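Local coordinates for protein glutamate--tRNA ligase (Elizabethkingia anophelis, PDB 6B1Z) that probably attaches glutamate to its cognate tRNA at the expense of ATP, as expected of a class I glutamyl-tRNA synthetase, at residues D183-K188 and N337-A342; V226-E231 and F253-L258; L314-A319 and K332-N337. All coordinates share one frame; numbering follows the deposited sequence.

Contact 1 (D183-K188 and N337-A342). With EDO (1,2-ethanediol), chain T; EDO (1,2-ethanediol), chain R.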
loop_
_atom_site.group_PDB
_atom_site.type_symbol
_atom_site.label_atom_id
_atom_site.label_comp_id
_atom_site.label_asym_id
_atom_site.label_seq_id
_atom_site.Cartn_x
_atom_site.Cartn_y
_atom_site.Cartn_z
ATOM N N ASP A 183 25.654 -0.075 0.822
ATOM C CA ASP A 183 24.232 -0.347 1.007
ATOM C C ASP A 183 23.913 -1.757 0.526
ATOM O O ASP A 183 24.437 -2.208 -0.491
ATOM C CB ASP A 183 23.389 0.666 0.223
ATOM C CG ASP A 183 21.909 0.562 0.553
ATOM O OD1 ASP A 183 21.157 -0.058 -0.239
ATOM O OD2 ASP A 183 21.550 1.057 1.637
ATOM N N ILE A 184 23.009 -2.441 1.245
ATOM C CA ILE A 184 22.657 -3.811 0.879
ATOM C C ILE A 184 22.026 -3.867 -0.510
ATOM O O ILE A 184 22.297 -4.788 -1.287
ATOM C CB ILE A 184 21.736 -4.428 1.953
ATOM C CG1 ILE A 184 22.531 -4.716 3.230
ATOM C CG2 ILE A 184 21.064 -5.711 1.429
ATOM C CD1 ILE A 184 21.626 -5.040 4.445
ATOM N N ILE A 185 21.177 -2.894 -0.845
ATOM C CA ILE A 185 20.528 -2.864 -2.158
ATOM C C ILE A 185 21.410 -2.191 -3.201
ATOM O O ILE A 185 21.587 -2.704 -4.314
ATOM C CB ILE A 185 19.169 -2.135 -2.078
ATOM C CG1 ILE A 185 18.278 -2.696 -0.965
ATOM C CG2 ILE A 185 18.467 -2.187 -3.446
ATOM C CD1 ILE A 185 17.687 -4.018 -1.273
ATOM N N ARG A 186 21.932 -1.014 -2.863
ATOM C CA ARG A 186 22.554 -0.148 -3.856
ATOM C C ARG A 186 24.046 -0.388 -4.025
ATOM O O ARG A 186 24.631 0.145 -4.978
ATOM C CB ARG A 186 22.306 1.319 -3.493
ATOM C CG ARG A 186 20.819 1.724 -3.531
ATOM C CD ARG A 186 20.282 1.765 -4.953
ATOM N NE ARG A 186 20.810 2.901 -5.705
ATOM C CZ ARG A 186 20.153 4.038 -5.894
ATOM N NH1 ARG A 186 18.927 4.184 -5.402
ATOM N NH2 ARG A 186 20.715 5.022 -6.590
ATOM N N GLY A 187 24.670 -1.170 -3.147
ATOM C CA GLY A 187 26.098 -1.454 -3.266
ATOM C C GLY A 187 26.977 -0.357 -2.684
ATOM O O GLY A 187 26.562 0.464 -1.858
ATOM N N LYS A 188 28.230 -0.359 -3.139
ATOM C CA LYS A 188 29.239 0.576 -2.646
ATOM C C LYS A 188 29.232 1.844 -3.479
ATOM O O LYS A 188 29.147 1.797 -4.714
ATOM C CB LYS A 188 30.634 -0.051 -2.684
ATOM C CG LYS A 188 30.822 -1.212 -1.705
ATOM C CD LYS A 188 32.154 -1.887 -1.937
ATOM C CE LYS A 188 32.384 -2.987 -0.918
ATOM N NZ LYS A 188 33.754 -3.560 -1.113
ATOM N N ASN A 337 19.031 -9.672 -0.154
ATOM C CA ASN A 337 20.058 -9.526 -1.181
ATOM C C ASN A 337 19.522 -9.795 -2.581
ATOM O O ASN A 337 20.249 -9.560 -3.552
ATOM C CB ASN A 337 21.247 -10.454 -0.888
ATOM C CG ASN A 337 21.940 -10.130 0.427
ATOM O OD1 ASN A 337 22.228 -8.968 0.737
ATOM N ND2 ASN A 337 22.211 -11.163 1.215
ATOM N N LYS A 338 18.285 -10.285 -2.704
ATOM C CA LYS A 338 17.625 -10.535 -3.978
ATOM C C LYS A 338 16.647 -9.435 -4.377
ATOM O O LYS A 338 16.044 -9.524 -5.450
ATOM C CB LYS A 338 16.884 -11.879 -3.935
ATOM N N VAL A 339 16.453 -8.420 -3.537
ATOM C CA VAL A 339 15.617 -7.285 -3.910
ATOM C C VAL A 339 16.353 -6.445 -4.949
ATOM O O VAL A 339 17.543 -6.143 -4.790
ATOM C CB VAL A 339 15.264 -6.464 -2.662
ATOM C CG1 VAL A 339 14.490 -5.194 -3.027
ATOM C CG2 VAL A 339 14.437 -7.320 -1.698
ATOM N N HIS A 340 15.645 -6.058 -6.013
ATOM C CA HIS A 340 16.279 -5.375 -7.135
ATOM C C HIS A 340 16.648 -3.940 -6.783
ATOM O O HIS A 340 15.933 -3.255 -6.047
ATOM C CB HIS A 340 15.356 -5.371 -8.353
ATOM C CG HIS A 340 14.995 -6.737 -8.846
ATOM N ND1 HIS A 340 15.938 -7.647 -9.274
ATOM C CD2 HIS A 340 13.792 -7.343 -8.988
ATOM C CE1 HIS A 340 15.332 -8.758 -9.653
ATOM N NE2 HIS A 340 14.030 -8.600 -9.490
ATOM N N LYS A 341 17.797 -3.499 -7.310
ATOM C CA LYS A 341 18.174 -2.092 -7.254
ATOM C C LYS A 341 17.330 -1.244 -8.200
ATOM O O LYS A 341 17.043 -0.081 -7.903
ATOM C CB LYS A 341 19.662 -1.959 -7.600
ATOM C CG LYS A 341 20.229 -0.554 -7.551
ATOM C CD LYS A 341 21.731 -0.579 -7.859
ATOM C CE LYS A 341 22.367 0.797 -7.686
ATOM N NZ LYS A 341 23.818 0.789 -8.013
ATOM N N ALA A 342 16.917 -1.808 -9.329
ATOM C CA ALA A 342 16.098 -1.063 -10.276
ATOM C C ALA A 342 14.696 -0.838 -9.716
ATOM O O ALA A 342 14.147 -1.692 -9.013
ATOM C CB ALA A 342 16.016 -1.807 -11.608
HETATM C C1 EDO T . 18.418 -5.618 -10.128
HETATM O O1 EDO T . 18.192 -4.251 -10.508
HETATM C C2 EDO T . 19.761 -5.780 -9.427
HETATM O O2 EDO T . 19.728 -5.182 -8.125
HETATM C C1 EDO R . 13.291 -1.860 -4.403
HETATM O O1 EDO R . 14.652 -1.440 -4.604
HETATM C C2 EDO R . 12.834 -2.635 -5.631
HETATM O O2 EDO R . 12.747 -1.710 -6.726
HETATM O O HOH W 1 20.769 -5.238 -5.732
#
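Ile184 meets Asn337 through its CG2 branch, which lies 3.5 Å from the amide oxygen OD1, while the carbonyl oxygen of Ile184 is a ligand of a bound magnesium ion. At Ile185 the two branches part. CD1 packs against CB of Val339 at 3.7 Å, and CG2, set opposite the backbone N by the first torsion, rests near the backbone of His340 and Lys341. Ile185 N donates to Asp183 OD1, an Asx turn, and Arg186 N donates to the same oxygen, which together make an Asx motif; backbone bonds in both directions between Asp183 and Gly187 also close the turn. A water lies 3.0 Å from Ile185 O and is held only weakly, if at all, by Val339 O. Next, Arg186 and Lys341 cross at about a right angle. The lysine chain, fully extended, brings CE to 3.3 Å from Arg186 NE and lets NZ donate to Arg186 O at 3.2 Å, tilted 25° from the carbonyl plane. These two cationic groups lie close, with Arg186 NE 4.3 Å from Lys341 NZ, but Arg186 NH1 also forms a salt bridge with Glu230, which probably eases the repulsion. The contact thus sets the turn joining antiparallel strands 178-183 and 187-192 against the loop between helices 327-333 and 348-361, with strand 252-256 packed against Ile184 and Ile185.

Contact 2 (V226-E231 and F253-L258); sequences VIRGEE and FAHLSL. With EDO (1,2-ethanediol), chain R; FMT (formic acid), chain C.
The guanidinium of Arg228 carries Phe253 CE2 over one face, 3.5 Å above its plane and toward the rim, with the two planes 49° apart. Both residues decorate one face of parallel strands 225-229 and 252-256, which helix 236-246 joins in a beta-alpha-beta crossover of the Rossmann-like fold expected for a class I synthetase. At the guanidinium edge lie His255 and a formate, whose O2 accepts from Arg228 NH1 at 2.9 Å. The imidazole of His255 in turn has Arg228 NH2 at its edge, in the ring plane, and NH2 donates a weak bond of 3.3 Å to His255 NE2. The other ring nitrogen, ND1, is bonded to Asp183 OD2, while Arg228 NH2 has a second partner in His239. Val226 belongs to the same face and lies alongside the Phe253 ring. On the other face Ile227 CG2 meets Leu256 CD1 at 3.8 Å, and Ala254 sits beside Ile227; helix 26-41 packs on Ile227 and Leu256. Backbone bonds from Ala254 N to Val226 O, Arg228 N to Ala254 O, Leu256 N to Arg228 O and Glu230 N to Leu256 O alternate between the strands. Past the strand ends, the Glu230 chain, extended beyond CG, reaches along the second segment. Its OE2 accepts from Leu258 N at 2.8 Å in a nearly straight bond (170°), and OE1 is bridged to Arg186. A water closes the corner, donating to Glu230 OE2 at 3.1 Å and to Leu258 O at 2.8 Å.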
loop_
_atom_site.group_PDB
_atom_site.type_symbol
_atom_site.label_atom_id
_atom_site.label_comp_id
_atom_site.label_asym_id
_atom_site.label_seq_id
_atom_site.Cartn_x
_atom_site.Cartn_y
_atom_site.Cartn_z
ATOM N N VAL A 226 18.580 -1.251 8.908
ATOM C CA VAL A 226 17.670 -0.154 8.591
ATOM C C VAL A 226 17.244 -0.335 7.139
ATOM O O VAL A 226 18.051 -0.147 6.225
ATOM C CB VAL A 226 18.341 1.210 8.813
ATOM C CG1 VAL A 226 17.480 2.342 8.282
ATOM C CG2 VAL A 226 18.636 1.403 10.291
ATOM N N ILE A 227 15.978 -0.692 6.935
ATOM C CA ILE A 227 15.392 -0.898 5.616
ATOM C C ILE A 227 14.446 0.260 5.367
ATOM O O ILE A 227 13.503 0.463 6.140
ATOM C CB ILE A 227 14.644 -2.234 5.531
ATOM C CG1 ILE A 227 15.564 -3.410 5.871
ATOM C CG2 ILE A 227 14.015 -2.389 4.144
ATOM C CD1 ILE A 227 14.855 -4.770 6.040
ATOM N N ARG A 228 14.692 1.031 4.309
ATOM C CA ARG A 228 13.904 2.245 4.106
ATOM C C ARG A 228 13.967 2.670 2.643
ATOM O O ARG A 228 14.713 2.100 1.842
ATOM C CB ARG A 228 14.390 3.363 5.035
ATOM C CG ARG A 228 15.800 3.830 4.747
ATOM C CD ARG A 228 16.296 4.766 5.852
ATOM N NE ARG A 228 17.616 5.288 5.505
ATOM C CZ ARG A 228 18.405 5.976 6.330
ATOM N NH1 ARG A 228 18.028 6.209 7.584
ATOM N NH2 ARG A 228 19.581 6.411 5.894
ATOM N N GLY A 229 13.164 3.700 2.298
ATOM C CA GLY A 229 13.104 4.161 0.921
ATOM C C GLY A 229 14.311 4.981 0.493
ATOM O O GLY A 229 15.000 5.598 1.308
ATOM N N GLU A 230 14.531 5.030 -0.830
ATOM C CA GLU A 230 15.681 5.765 -1.351
ATOM C C GLU A 230 15.552 7.279 -1.177
ATOM O O GLU A 230 16.542 7.986 -1.406
ATOM C CB GLU A 230 15.930 5.419 -2.820
ATOM C CG GLU A 230 14.914 5.972 -3.788
ATOM C CD GLU A 230 15.329 5.807 -5.252
ATOM O OE1 GLU A 230 16.500 6.093 -5.603
ATOM O OE2 GLU A 230 14.465 5.419 -6.059
ATOM N N GLU A 231 14.390 7.794 -0.753
ATOM C CA GLU A 231 14.316 9.210 -0.393
ATOM C C GLU A 231 15.310 9.564 0.704
ATOM O O GLU A 231 15.719 10.730 0.807
ATOM C CB GLU A 231 12.886 9.601 0.039
ATOM C CG GLU A 231 12.408 9.099 1.406
ATOM C CD GLU A 231 11.727 7.741 1.347
ATOM O OE1 GLU A 231 11.814 7.080 0.282
ATOM O OE2 GLU A 231 11.090 7.343 2.365
ATOM N N PHE A 253 22.395 -0.837 6.236
ATOM C CA PHE A 253 21.332 -0.119 5.538
ATOM C C PHE A 253 20.947 -0.833 4.254
ATOM O O PHE A 253 21.782 -1.463 3.600
ATOM C CB PHE A 253 21.755 1.323 5.179
ATOM C CG PHE A 253 21.972 2.202 6.366
ATOM C CD1 PHE A 253 23.194 2.191 7.026
ATOM C CD2 PHE A 253 20.968 3.037 6.820
ATOM C CE1 PHE A 253 23.400 2.990 8.136
ATOM C CE2 PHE A 253 21.168 3.842 7.931
ATOM C CZ PHE A 253 22.391 3.818 8.583
ATOM N N ALA A 254 19.662 -0.723 3.902
ATOM C CA ALA A 254 19.141 -1.184 2.615
ATOM C C ALA A 254 18.140 -0.153 2.123
ATOM O O ALA A 254 17.129 0.086 2.791
ATOM C CB ALA A 254 18.472 -2.558 2.748
ATOM N N HIS A 255 18.407 0.453 0.968
ATOM C CA HIS A 255 17.569 1.523 0.437
ATOM C C HIS A 255 16.778 1.009 -0.757
ATOM O O HIS A 255 17.358 0.602 -1.771
ATOM C CB HIS A 255 18.411 2.741 0.068
ATOM C CG HIS A 255 18.842 3.533 1.260
ATOM N ND1 HIS A 255 19.948 3.195 2.017
ATOM C CD2 HIS A 255 18.314 4.639 1.838
ATOM C CE1 HIS A 255 20.081 4.063 3.007
ATOM N NE2 HIS A 255 19.099 4.948 2.924
ATOM N N LEU A 256 15.453 1.032 -0.625
ATOM C CA LEU A 256 14.541 0.518 -1.638
ATOM C C LEU A 256 14.199 1.597 -2.660
ATOM O O LEU A 256 13.800 2.708 -2.297
ATOM C CB LEU A 256 13.271 0.010 -0.953
ATOM C CG LEU A 256 13.507 -1.005 0.170
ATOM C CD1 LEU A 256 12.224 -1.211 0.979
ATOM C CD2 LEU A 256 13.979 -2.341 -0.416
ATOM N N SER A 257 14.336 1.264 -3.935
ATOM C CA SER A 257 14.065 2.235 -4.989
ATOM C C SER A 257 12.574 2.550 -5.056
ATOM O O SER A 257 11.729 1.683 -4.820
ATOM C CB SER A 257 14.568 1.699 -6.332
ATOM O OG SER A 257 15.981 1.507 -6.268
ATOM N N LEU A 258 12.252 3.807 -5.369
ATOM C CA LEU A 258 10.854 4.227 -5.424
ATOM C C LEU A 258 10.086 3.428 -6.473
ATOM O O LEU A 258 10.616 3.093 -7.535
ATOM C CB LEU A 258 10.772 5.725 -5.741
ATOM C CG LEU A 258 11.404 6.629 -4.676
ATOM C CD1 LEU A 258 11.385 8.086 -5.128
ATOM C CD2 LEU A 258 10.704 6.473 -3.341
HETATM C C1 EDO R . 13.291 -1.860 -4.403
HETATM O O1 EDO R . 14.652 -1.440 -4.604
HETATM C C2 EDO R . 12.834 -2.635 -5.631
HETATM O O2 EDO R . 12.747 -1.710 -6.726
HETATM C C FMT C . 14.261 5.891 8.425
HETATM O O1 FMT C . 13.682 4.811 8.258
HETATM O O2 FMT C . 15.422 6.001 8.849
HETATM O O HOH W 2 12.855 4.413 -8.528
#

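Contact 3 (L314-A319 and K332-N337); sequences LGWSPA and KEFDLN
This is a mainly aromatic and apolar contact, without a direct hydrogen bond across it, between the loop that follows helix 304-312 and the C-terminal end of helix 327-333. Trp316 is its centre. Phe334 turns an edge toward one face of the indole in a T-shaped pair, with its centroid 5.0 Å from that of the five-membered ring and the planes at 62°. Phe334 CD1 makes the touch, 3.8 Å from Trp316 CE2. The opposite indole face is taken by Pro318 CD, from the same loop as the tryptophan, so the ring is sandwiched. With CG turned opposite the backbone N (chi1 170°), the indole extends toward the helix end. There Glu333 CG meets its benzo edge, 3.9 Å from Trp316 CZ2, the carboxylate plane standing almost perpendicular to the ring. Farther along the same side chain, Glu333 OE1 comes to 3.1 Å from Pro318 CB; that oxygen also lies near the carboxylate of Asp320, an arrangement that might raise the pKa of either acid. The polar edge of the indole is served by water: Trp316 NE1 donates to it at 2.8 Å, and the water donates to Glu333 O at 2.6 Å. Phe334 is the first residue to leave the helix, and beyond it Asp335 OD1 accepts from Asn337 N in an Asx turn. Tyr34 of helix 26-41 touches both aromatic residues. The arrangement is an edge-to-face aromatic pair packed at a helix C-terminus, in what is probably the stem-contact region of the synthetase, following the Rossmann-like core.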
loop_
_atom_site.group_PDB
_atom_site.type_symbol
_atom_site.label_atom_id
_atom_site.label_comp_id
_atom_site.label_asym_id
_atom_site.label_seq_id
_atom_site.Cartn_x
_atom_site.Cartn_y
_atom_site.Cartn_z
ATOM N N LEU A 314 6.869 -6.164 -5.995
ATOM C CA LEU A 314 7.358 -4.889 -6.535
ATOM C C LEU A 314 8.851 -4.767 -6.233
ATOM O O LEU A 314 9.304 -4.000 -5.376
ATOM C CB LEU A 314 6.557 -3.721 -5.964
ATOM C CG LEU A 314 5.081 -3.670 -6.374
ATOM C CD1 LEU A 314 4.360 -2.570 -5.622
ATOM C CD2 LEU A 314 4.940 -3.469 -7.886
ATOM N N GLY A 315 9.645 -5.520 -6.994
ATOM C CA GLY A 315 11.086 -5.454 -6.890
ATOM C C GLY A 315 11.734 -6.653 -6.243
ATOM O O GLY A 315 12.958 -6.660 -6.080
ATOM N N TRP A 316 10.965 -7.664 -5.861
ATOM C CA TRP A 316 11.525 -8.908 -5.360
ATOM C C TRP A 316 10.951 -10.023 -6.208
ATOM O O TRP A 316 9.752 -10.029 -6.490
ATOM C CB TRP A 316 11.198 -9.121 -3.875
ATOM C CG TRP A 316 11.547 -10.494 -3.338
ATOM C CD1 TRP A 316 12.794 -11.044 -3.229
ATOM C CD2 TRP A 316 10.634 -11.467 -2.810
ATOM N NE1 TRP A 316 12.712 -12.306 -2.684
ATOM C CE2 TRP A 316 11.396 -12.589 -2.420
ATOM C CE3 TRP A 316 9.247 -11.501 -2.640
ATOM C CZ2 TRP A 316 10.816 -13.728 -1.863
ATOM C CZ3 TRP A 316 8.671 -12.634 -2.094
ATOM C CH2 TRP A 316 9.454 -13.733 -1.713
ATOM N N SER A 317 11.812 -10.920 -6.666
ATOM C CA SER A 317 11.381 -12.092 -7.422
ATOM C C SER A 317 12.007 -13.308 -6.761
ATOM O O SER A 317 13.241 -13.482 -6.836
ATOM C CB SER A 317 11.766 -11.988 -8.896
ATOM O OG SER A 317 12.987 -11.288 -9.071
ATOM N N PRO A 318 11.218 -14.139 -6.086
ATOM C CA PRO A 318 11.770 -15.357 -5.488
ATOM C C PRO A 318 12.447 -16.219 -6.543
ATOM O O PRO A 318 12.011 -16.285 -7.695
ATOM C CB PRO A 318 10.538 -16.051 -4.894
ATOM C CG PRO A 318 9.378 -15.480 -5.640
ATOM C CD PRO A 318 9.754 -14.070 -5.958
ATOM N N ALA A 319 13.533 -16.880 -6.131
ATOM C CA ALA A 319 14.354 -17.630 -7.076
ATOM C C ALA A 319 13.565 -18.727 -7.780
ATOM O O ALA A 319 13.928 -19.129 -8.892
ATOM C CB ALA A 319 15.568 -18.228 -6.361
ATOM N N LYS A 332 9.700 -17.751 4.475
ATOM C CA LYS A 332 10.700 -18.801 4.329
ATOM C C LYS A 332 11.745 -18.454 3.271
ATOM O O LYS A 332 12.914 -18.821 3.420
ATOM C CB LYS A 332 10.011 -20.127 3.998
ATOM N N GLU A 333 11.371 -17.739 2.207
ATOM C CA GLU A 333 12.303 -17.576 1.100
ATOM C C GLU A 333 12.785 -16.148 0.885
ATOM O O GLU A 333 13.655 -15.940 0.026
ATOM C CB GLU A 333 11.696 -18.113 -0.200
ATOM C CG GLU A 333 10.449 -17.428 -0.692
ATOM C CD GLU A 333 9.961 -18.049 -1.989
ATOM O OE1 GLU A 333 10.816 -18.407 -2.826
ATOM O OE2 GLU A 333 8.734 -18.198 -2.169
ATOM N N PHE A 334 12.292 -15.175 1.652
ATOM C CA PHE A 334 12.706 -13.792 1.438
ATOM C C PHE A 334 14.200 -13.625 1.672
ATOM O O PHE A 334 14.734 -14.010 2.718
ATOM C CB PHE A 334 11.943 -12.841 2.358
ATOM C CG PHE A 334 12.227 -11.381 2.077
ATOM C CD1 PHE A 334 11.745 -10.783 0.923
ATOM C CD2 PHE A 334 13.006 -10.631 2.945
ATOM C CE1 PHE A 334 12.009 -9.438 0.645
ATOM C CE2 PHE A 334 13.280 -9.290 2.690
ATOM C CZ PHE A 334 12.778 -8.691 1.533
ATOM N N ASP A 335 14.870 -13.037 0.688
ATOM C CA ASP A 335 16.298 -12.753 0.748
ATOM C C ASP A 335 16.476 -11.299 0.345
ATOM O O ASP A 335 16.258 -10.944 -0.817
ATOM C CB ASP A 335 17.078 -13.692 -0.171
ATOM C CG ASP A 335 18.578 -13.509 -0.067
ATOM O OD1 ASP A 335 19.041 -12.544 0.585
ATOM O OD2 ASP A 335 19.299 -14.349 -0.644
ATOM N N LEU A 336 16.848 -10.461 1.313
ATOM C CA LEU A 336 17.003 -9.037 1.055
ATOM C C LEU A 336 18.048 -8.777 -0.022
ATOM O O LEU A 336 17.953 -7.783 -0.753
ATOM C CB LEU A 336 17.374 -8.336 2.362
ATOM C CG LEU A 336 17.301 -6.824 2.478
ATOM C CD1 LEU A 336 15.907 -6.303 2.132
ATOM C CD2 LEU A 336 17.713 -6.445 3.887
ATOM N N ASN A 337 19.031 -9.672 -0.154
ATOM C CA ASN A 337 20.058 -9.526 -1.181
ATOM C C ASN A 337 19.522 -9.795 -2.581
ATOM O O ASN A 337 20.249 -9.560 -3.552
ATOM C CB ASN A 337 21.247 -10.454 -0.888
ATOM C CG ASN A 337 21.940 -10.130 0.427
ATOM O OD1 ASN A 337 22.228 -8.968 0.737
ATOM N ND2 ASN A 337 22.211 -11.163 1.215
HETATM O O HOH W 3 14.378 -14.469 -2.045
#

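Contact 2 is the core of the group, a pairing of strands in which regular backbone bonds align mostly buried side chains. Contact 3 is likewise buried but relies on ring packing and one bridging water, whereas contact 1 lies partly at the surface and mixes isoleucine packing with charged chains, water and ethanediol. Contact 1 connects the other two. Toward contact 2, one ethanediol bonds to His340 O, Ala342 O and Ser257 N, and Lys341 O bonds to Ser257 OG; toward contact 3, His340 bonds to Gly315 O and Ser317 OG, and Asn337 is shared. Contacts 2 and 3 meet more lightly, through Leu336 against Ile227 and Ala254, and helix 26-41 packs against both.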